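Local structure of initiator protein NS1 (Human bocavirus, 4KW3) at residues L66-L69 with E70-F74; K80-Y83 with M84-T88; K209-L212 with L213-R217. The protein probably recognises the viral replication origin and nicks one DNA strand there to start rolling-circle replication, this chain being its N-terminal origin-binding and nuclease domain. One frame throughout, in Å; residues are numbered along the deposited sequence.

How the contacts relate
All three contacts are local, each made where one segment runs directly into the next, and they follow one another along the chain without nesting or crossing. Contact 1 turns the chain from helix 60-69 into helix 74-94. Contact 2 lies farther along helix 74-94, within one continuous helix, and closes no loop; here the helix packs against the central sheet and helix 134-149. Contact 3 comes much later and leads from helix 204-212 into strand 216-217. Contacts 1 and 2 are joined by Lys-80 NZ, probably hydrogen-bonded to Asp-71 O, and contact 1 meets contact 3 where Leu-66 packs on Arg-217. Contacts 2 and 3 do not touch and lie on opposite sides of the chain's centre.

Contact 1. Residues L66-L69 with E70-F74; sequences LISL and EDRHF
Arg-72 reaches back over the last turn of helix 60-69 to the carbonyl oxygen of Ser-68, in the loop of a helix-loop-helix connection between helix 60-69 and helix 74-94. The guanidinium presents its edge to this oxygen: NH1 lies 2.6 Å from Ser-68 O, and the acceptor is only 4° out of the guanidinium plane. The donor stands above the carbonyl plane of Ser-68, 54° out of it. A bend at chi3 (47°) turns the guanidinium toward Ser-68 O. The other terminal nitrogen, NH2, has a weak hydrogen bond to Gly-41 O.

Leu-69 and Arg-72 cross at about a right angle, with CD2 of the leucine 4.0 Å from NH1, oblique to the guanidinium. This leucine is buried against Ser-45 and Met-46 of helix 43-49, and both it and Arg-72 touch Thr-42, in the loop before helix 43-49. Across the turn, Leu-69 O receives the backbone N of Arg-72 at 2.9 Å and, weakly, that of His-73. Glu-70 N is weakly bonded to Ile-67 O.

His-73 occupies the N-cap position of helix 74-94. Its NE2 is hydrogen-bonded to Ser-243 OG of strand 241-247, and its side chain lies about 10 Å from the side chain of Glu-108, a predicted metal ligand. The imidazole meets Leu-69 O edge-on, with ND1 3.6 Å from Leu-69 O and that oxygen in the ring plane.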
loop_
_atom_site.group_PDB
_atom_site.type_symbol
_atom_site.label_atom_id
_atom_site.label_comp_id
_atom_site.label_asym_id
_atom_site.label_seq_id
_atom_site.Cartn_x
_atom_site.Cartn_y
_atom_site.Cartn_z
ATOM N N LEU A 66 8.635 8.797 -15.173
ATOM C CA LEU A 66 7.662 7.838 -14.658
ATOM C C LEU A 66 8.027 6.402 -14.998
ATOM O O LEU A 66 7.877 5.510 -14.162
ATOM C CB LEU A 66 6.252 8.171 -15.148
ATOM C CG LEU A 66 5.715 9.454 -14.527
ATOM C CD1 LEU A 66 4.409 9.832 -15.157
ATOM C CD2 LEU A 66 5.578 9.275 -13.001
ATOM N N ILE A 67 8.481 6.164 -16.223
ATOM C CA ILE A 67 8.990 4.840 -16.576
ATOM C C ILE A 67 10.160 4.419 -15.669
ATOM O O ILE A 67 10.216 3.268 -15.227
ATOM C CB ILE A 67 9.403 4.741 -18.071
ATOM C CG1 ILE A 67 8.159 4.723 -18.947
ATOM C CG2 ILE A 67 10.110 3.440 -18.342
ATOM C CD1 ILE A 67 7.233 3.548 -18.607
ATOM N N SER A 68 11.046 5.349 -15.316
ATOM C CA SER A 68 12.198 4.930 -14.539
ATOM C C SER A 68 11.795 4.713 -13.076
ATOM O O SER A 68 12.453 3.981 -12.346
ATOM C CB SER A 68 13.361 5.932 -14.626
ATOM O OG SER A 68 13.125 7.086 -13.845
ATOM N N LEU A 69 10.726 5.364 -12.648
ATOM C CA LEU A 69 10.280 5.271 -11.263
ATOM C C LEU A 69 9.382 4.085 -10.984
ATOM O O LEU A 69 9.108 3.791 -9.832
ATOM C CB LEU A 69 9.538 6.547 -10.875
ATOM C CG LEU A 69 10.463 7.713 -10.562
ATOM C CD1 LEU A 69 9.676 9.005 -10.291
ATOM C CD2 LEU A 69 11.327 7.318 -9.396
ATOM N N GLU A 70 9.006 3.366 -12.035
ATOM C CA GLU A 70 7.826 2.495 -12.010
ATOM C C GLU A 70 7.616 1.551 -10.822
ATOM O O GLU A 70 6.503 1.511 -10.280
ATOM C CB GLU A 70 7.740 1.730 -13.329
ATOM C CG GLU A 70 6.527 0.847 -13.475
ATOM C CD GLU A 70 6.675 -0.124 -14.626
ATOM O OE1 GLU A 70 7.538 0.126 -15.499
ATOM O OE2 GLU A 70 5.935 -1.131 -14.663
ATOM N N ASP A 71 8.632 0.823 -10.375
ATOM C CA ASP A 71 8.429 -0.008 -9.166
ATOM C C ASP A 71 9.285 0.433 -7.976
ATOM O O ASP A 71 9.463 -0.311 -7.023
ATOM C CB ASP A 71 8.676 -1.489 -9.468
ATOM C CG ASP A 71 7.624 -2.088 -10.390
ATOM O OD1 ASP A 71 6.504 -1.537 -10.504
ATOM O OD2 ASP A 71 7.937 -3.101 -11.048
ATOM N N ARG A 72 9.821 1.643 -8.052
ATOM C CA ARG A 72 10.884 2.080 -7.168
ATOM C C ARG A 72 10.510 3.273 -6.293
ATOM O O ARG A 72 11.265 3.626 -5.388
ATOM C CB ARG A 72 12.122 2.482 -7.994
ATOM C CG ARG A 72 12.673 1.441 -8.953
ATOM C CD ARG A 72 13.675 2.079 -9.945
ATOM N NE ARG A 72 14.664 2.943 -9.287
ATOM C CZ ARG A 72 14.893 4.222 -9.596
ATOM N NH1 ARG A 72 14.218 4.818 -10.568
ATOM N NH2 ARG A 72 15.809 4.911 -8.929
ATOM N N HIS A 73 9.411 3.955 -6.599
ATOM C CA HIS A 73 9.090 5.142 -5.803
ATOM C C HIS A 73 8.639 4.707 -4.408
ATOM O O HIS A 73 8.255 3.552 -4.208
ATOM C CB HIS A 73 8.035 6.010 -6.470
ATOM C CG HIS A 73 6.704 5.338 -6.600
ATOM N ND1 HIS A 73 6.369 4.552 -7.683
ATOM C CD2 HIS A 73 5.632 5.318 -5.774
ATOM C CE1 HIS A 73 5.143 4.095 -7.531
ATOM N NE2 HIS A 73 4.677 4.536 -6.374
ATOM N N PHE A 74 8.681 5.632 -3.456
ATOM C CA PHE A 74 8.594 5.250 -2.054
ATOM C C PHE A 74 7.287 4.541 -1.720
ATOM O O PHE A 74 7.283 3.575 -0.962
ATOM C CB PHE A 74 8.853 6.437 -1.118
ATOM C CG PHE A 74 7.704 7.410 -1.011
ATOM C CD1 PHE A 74 7.480 8.354 -2.003
ATOM C CD2 PHE A 74 6.866 7.402 0.106
ATOM C CE1 PHE A 74 6.442 9.272 -1.894
ATOM C CE2 PHE A 74 5.808 8.310 0.216
ATOM C CZ PHE A 74 5.597 9.249 -0.781
#

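Contact 2. Residues K80-Y83 with M84-T88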
loop_
_atom_site.group_PDB
_atom_site.type_symbol
_atom_site.label_atom_id
_atom_site.label_comp_id
_atom_site.label_asym_id
_atom_site.label_seq_id
_atom_site.Cartn_x
_atom_site.Cartn_y
_atom_site.Cartn_z
ATOM N N LYS A 80 5.501 -2.932 -1.182
ATOM C CA LYS A 80 6.211 -4.220 -1.166
ATOM C C LYS A 80 6.544 -4.665 0.264
ATOM O O LYS A 80 6.484 -5.852 0.578
ATOM C CB LYS A 80 7.499 -4.158 -1.985
ATOM C CG LYS A 80 7.296 -3.832 -3.461
ATOM C CD LYS A 80 8.625 -3.550 -4.159
ATOM C CE LYS A 80 8.426 -2.941 -5.527
ATOM N NZ LYS A 80 9.746 -2.708 -6.199
ATOM N N ALA A 81 6.919 -3.706 1.110
ATOM C CA ALA A 81 7.253 -3.979 2.499
ATOM C C ALA A 81 6.058 -4.618 3.213
ATOM O O ALA A 81 6.185 -5.675 3.849
ATOM C CB ALA A 81 7.679 -2.694 3.203
ATOM N N VAL A 82 4.902 -3.968 3.094
ATOM C CA VAL A 82 3.672 -4.456 3.695
ATOM C C VAL A 82 3.297 -5.849 3.172
ATOM O O VAL A 82 2.925 -6.733 3.957
ATOM C CB VAL A 82 2.509 -3.448 3.478
ATOM C CG1 VAL A 82 1.195 -4.042 3.914
ATOM C CG2 VAL A 82 2.771 -2.159 4.247
ATOM N N TYR A 83 3.432 -6.052 1.860
ATOM C CA TYR A 83 3.196 -7.362 1.253
ATOM C C TYR A 83 4.116 -8.448 1.859
ATOM O O TYR A 83 3.653 -9.522 2.268
ATOM C CB TYR A 83 3.352 -7.318 -0.278
ATOM C CG TYR A 83 3.124 -8.669 -0.918
ATOM C CD1 TYR A 83 4.161 -9.580 -1.058
ATOM C CD2 TYR A 83 1.861 -9.050 -1.346
ATOM C CE1 TYR A 83 3.939 -10.833 -1.598
ATOM C CE2 TYR A 83 1.635 -10.293 -1.890
ATOM C CZ TYR A 83 2.674 -11.174 -2.017
ATOM O OH TYR A 83 2.447 -12.410 -2.564
ATOM N N MET A 84 5.420 -8.193 1.875
ATOM C CA MET A 84 6.332 -9.112 2.544
ATOM C C MET A 84 5.922 -9.406 4.006
ATOM O O MET A 84 5.920 -10.568 4.433
ATOM C CB MET A 84 7.774 -8.604 2.471
ATOM C CG MET A 84 8.378 -8.720 1.049
ATOM S SD MET A 84 10.125 -8.246 0.956
ATOM C CE MET A 84 10.048 -6.477 1.199
ATOM N N ALA A 85 5.572 -8.360 4.755
ATOM C CA ALA A 85 5.129 -8.520 6.131
ATOM C C ALA A 85 3.877 -9.403 6.233
ATOM O O ALA A 85 3.775 -10.227 7.150
ATOM C CB ALA A 85 4.905 -7.169 6.790
ATOM N N THR A 86 2.956 -9.243 5.281
ATOM C CA THR A 86 1.716 -10.019 5.245
ATOM C C THR A 86 2.012 -11.501 5.004
ATOM O O THR A 86 1.392 -12.388 5.596
ATOM C CB THR A 86 0.754 -9.533 4.126
ATOM O OG1 THR A 86 0.447 -8.146 4.297
ATOM C CG2 THR A 86 -0.538 -10.321 4.149
ATOM N N THR A 87 2.953 -11.743 4.105
ATOM C CA THR A 87 3.472 -13.069 3.814
ATOM C C THR A 87 4.064 -13.673 5.076
ATOM O O THR A 87 3.776 -14.820 5.425
ATOM C CB THR A 87 4.548 -12.992 2.708
ATOM O OG1 THR A 87 3.904 -12.718 1.455
ATOM C CG2 THR A 87 5.257 -14.273 2.583
ATOM N N THR A 88 4.906 -12.900 5.753
ATOM C CA THR A 88 5.462 -13.340 7.018
ATOM C C THR A 88 4.343 -13.657 8.022
ATOM O O THR A 88 4.400 -14.688 8.704
ATOM C CB THR A 88 6.425 -12.299 7.596
ATOM O OG1 THR A 88 7.480 -12.060 6.656
ATOM C CG2 THR A 88 7.025 -12.781 8.940
#
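Thr-86 and Thr-87 turn their hydroxyls back onto the carbonyls of Val-82 and Tyr-83, one turn earlier in helix 74-94. Backbone N-H to O hydrogen bonds run from Met-84, Ala-85, Thr-86 and Thr-87 to the carbonyl oxygens of the residues four positions earlier. Val-82 O accepts twice, from Thr-86 N at 2.8 Å and from Thr-86 OG1 at 2.9 Å, the hydroxyl standing above the carbonyl plane. With OG1 beside its own backbone N (chi1 -57°), Thr-86 can make this second bond. Thr-87 repeats the pattern more weakly, its OG1 3.3 Å from Tyr-83 O. The same hydroxyl oxygen also comes 3.6 Å from Tyr-83 CE1, oblique to the ring.

Among the nonpolar contacts, Met-84 bends at chi3 (-70°), bringing CE within 4.0 Å of Ala-81 CA. Val-82 and Thr-86 pack on Ile-118 of strand 114-122, and Tyr-83 and Thr-87 on Ile-103 of strand 101-109; Val-82 and Ala-85 meet Ile-141 of helix 134-149.

Thr-87 OG1 is thus only weakly bonded to Tyr-83 O, whereas the buried hydroxyl of Thr-86 is satisfied by Val-82 O while its residue packs against the hydrophobic face of the sheet.

Contact 3. Residues K209-L212 with L213-R217; sequences KNYL and LPKNR
Lys-215 extends across the ring of Tyr-211, the predicted nucleophile of the nuclease. In this CH-pi contact CE lies over one face, 4.3 Å from the ring centroid and 21° off its normal, displaced toward the rim. The chain is extended beyond CG, which brings the ammonium above the ring plane just outside the CZ-CE2 bond, beside the phenol oxygen; NZ donates a weak hydrogen bond to Tyr-211 OH, 3.3 Å away. The stronger polar partner of NZ is Glu-108, a predicted metal ligand, through a salt bridge. With CG anti to the backbone N (chi1 174°), the Tyr-211 ring is set beneath Lys-215 CE; it also meets the ring of Phe-207.

Van der Waals contacts close the end of helix 204-212. Pro-214 sets CD 3.2 Å from Lys-209 O and CG 3.4 Å from Asn-210 O, while Leu-213 CB lies 3.5 Å from Lys-209 O. Proline has no N-H to offer these carbonyls. Leu-213 packs on His-261 and Leu-264 of helix 257-268, and Leu-212 on His-117.

In the backbone, Lys-215 N donates a hydrogen bond to Leu-213 O at 2.6 Å around Pro-214, the centre of an inverse gamma turn. Tyr-211 to Lys-215 make up the predicted RCR-3 motif, as in HUH nucleases, where a tyrosine on a helix lies beside a divalent-metal site, here predicted from Glu-108, His-115 and His-117.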
loop_
_atom_site.group_PDB
_atom_site.type_symbol
_atom_site.label_atom_id
_atom_site.label_comp_id
_atom_site.label_asym_id
_atom_site.label_seq_id
_atom_site.Cartn_x
_atom_site.Cartn_y
_atom_site.Cartn_z
ATOM N N LYS A 209 -12.389 -4.528 -6.569
ATOM C CA LYS A 209 -12.870 -3.983 -7.829
ATOM C C LYS A 209 -13.566 -2.648 -7.629
ATOM O O LYS A 209 -13.326 -1.698 -8.392
ATOM C CB LYS A 209 -13.839 -4.946 -8.511
ATOM C CG LYS A 209 -14.331 -4.436 -9.862
ATOM C CD LYS A 209 -15.609 -5.122 -10.354
ATOM C CE LYS A 209 -16.796 -4.683 -9.555
ATOM N NZ LYS A 209 -18.089 -5.095 -10.175
ATOM N N ASN A 210 -14.395 -2.559 -6.584
ATOM C CA ASN A 210 -15.220 -1.373 -6.423
ATOM C C ASN A 210 -14.628 -0.254 -5.595
ATOM O O ASN A 210 -14.939 0.911 -5.853
ATOM C CB ASN A 210 -16.611 -1.739 -5.889
ATOM C CG ASN A 210 -17.413 -2.460 -6.911
ATOM O OD1 ASN A 210 -17.329 -2.132 -8.091
ATOM N ND2 ASN A 210 -18.157 -3.478 -6.495
ATOM N N TYR A 211 -13.745 -0.579 -4.654
ATOM C CA TYR A 211 -13.222 0.474 -3.800
ATOM C C TYR A 211 -11.739 0.758 -4.067
ATOM O O TYR A 211 -11.349 1.906 -4.120
ATOM C CB TYR A 211 -13.483 0.237 -2.283
ATOM C CG TYR A 211 -12.763 1.301 -1.478
ATOM C CD1 TYR A 211 -13.323 2.578 -1.314
ATOM C CD2 TYR A 211 -11.484 1.069 -0.953
ATOM C CE1 TYR A 211 -12.636 3.585 -0.636
ATOM C CE2 TYR A 211 -10.792 2.069 -0.273
ATOM C CZ TYR A 211 -11.374 3.329 -0.125
ATOM O OH TYR A 211 -10.698 4.329 0.545
ATOM N N LEU A 212 -10.925 -0.260 -4.304
ATOM C CA LEU A 212 -9.485 -0.033 -4.484
ATOM C C LEU A 212 -9.095 0.316 -5.943
ATOM O O LEU A 212 -8.274 1.205 -6.170
ATOM C CB LEU A 212 -8.691 -1.238 -3.986
ATOM C CG LEU A 212 -8.721 -1.520 -2.475
ATOM C CD1 LEU A 212 -7.886 -2.752 -2.163
ATOM C CD2 LEU A 212 -8.197 -0.311 -1.675
ATOM N N LEU A 213 -9.697 -0.365 -6.920
ATOM C CA LEU A 213 -9.348 -0.166 -8.326
ATOM C C LEU A 213 -9.651 1.211 -8.920
ATOM O O LEU A 213 -8.774 1.836 -9.521
ATOM C CB LEU A 213 -9.951 -1.259 -9.208
ATOM C CG LEU A 213 -9.143 -2.549 -9.212
ATOM C CD1 LEU A 213 -9.611 -3.412 -10.346
ATOM C CD2 LEU A 213 -7.655 -2.220 -9.323
ATOM N N PRO A 214 -10.880 1.712 -8.736
ATOM C CA PRO A 214 -11.180 2.918 -9.527
ATOM C C PRO A 214 -10.663 4.209 -8.894
ATOM O O PRO A 214 -11.418 5.091 -8.513
ATOM C CB PRO A 214 -12.705 2.891 -9.626
ATOM C CG PRO A 214 -13.153 2.180 -8.389
ATOM C CD PRO A 214 -12.044 1.245 -7.958
ATOM N N LYS A 215 -9.345 4.296 -8.796
ATOM C CA LYS A 215 -8.684 5.496 -8.313
ATOM C C LYS A 215 -7.626 5.911 -9.333
ATOM O O LYS A 215 -7.124 5.084 -10.097
ATOM C CB LYS A 215 -8.038 5.243 -6.948
ATOM C CG LYS A 215 -9.009 4.780 -5.884
ATOM C CD LYS A 215 -8.322 4.630 -4.548
ATOM C CE LYS A 215 -9.290 4.168 -3.466
ATOM N NZ LYS A 215 -8.730 4.403 -2.105
ATOM N N ASN A 216 -7.278 7.190 -9.351
ATOM C CA ASN A 216 -6.193 7.627 -10.221
ATOM C C ASN A 216 -4.894 7.550 -9.437
ATOM O O ASN A 216 -4.905 7.538 -8.205
ATOM C CB ASN A 216 -6.452 9.029 -10.750
ATOM C CG ASN A 216 -7.747 9.113 -11.543
ATOM O OD1 ASN A 216 -8.037 8.240 -12.372
ATOM N ND2 ASN A 216 -8.526 10.172 -11.314
ATOM N N ARG A 217 -3.778 7.438 -10.148
ATOM C CA ARG A 217 -2.493 7.360 -9.487
ATOM C C ARG A 217 -1.917 8.706 -9.116
ATOM O O ARG A 217 -1.984 9.658 -9.904
ATOM C CB ARG A 217 -1.463 6.618 -10.337
ATOM C CG ARG A 217 -0.222 6.265 -9.521
ATOM C CD ARG A 217 0.734 5.388 -10.260
ATOM N NE ARG A 217 1.271 6.049 -11.426
ATOM C CZ ARG A 217 2.372 5.648 -12.039
ATOM N NH1 ARG A 217 3.010 4.602 -11.551
ATOM N NH2 ARG A 217 2.828 6.289 -13.119
#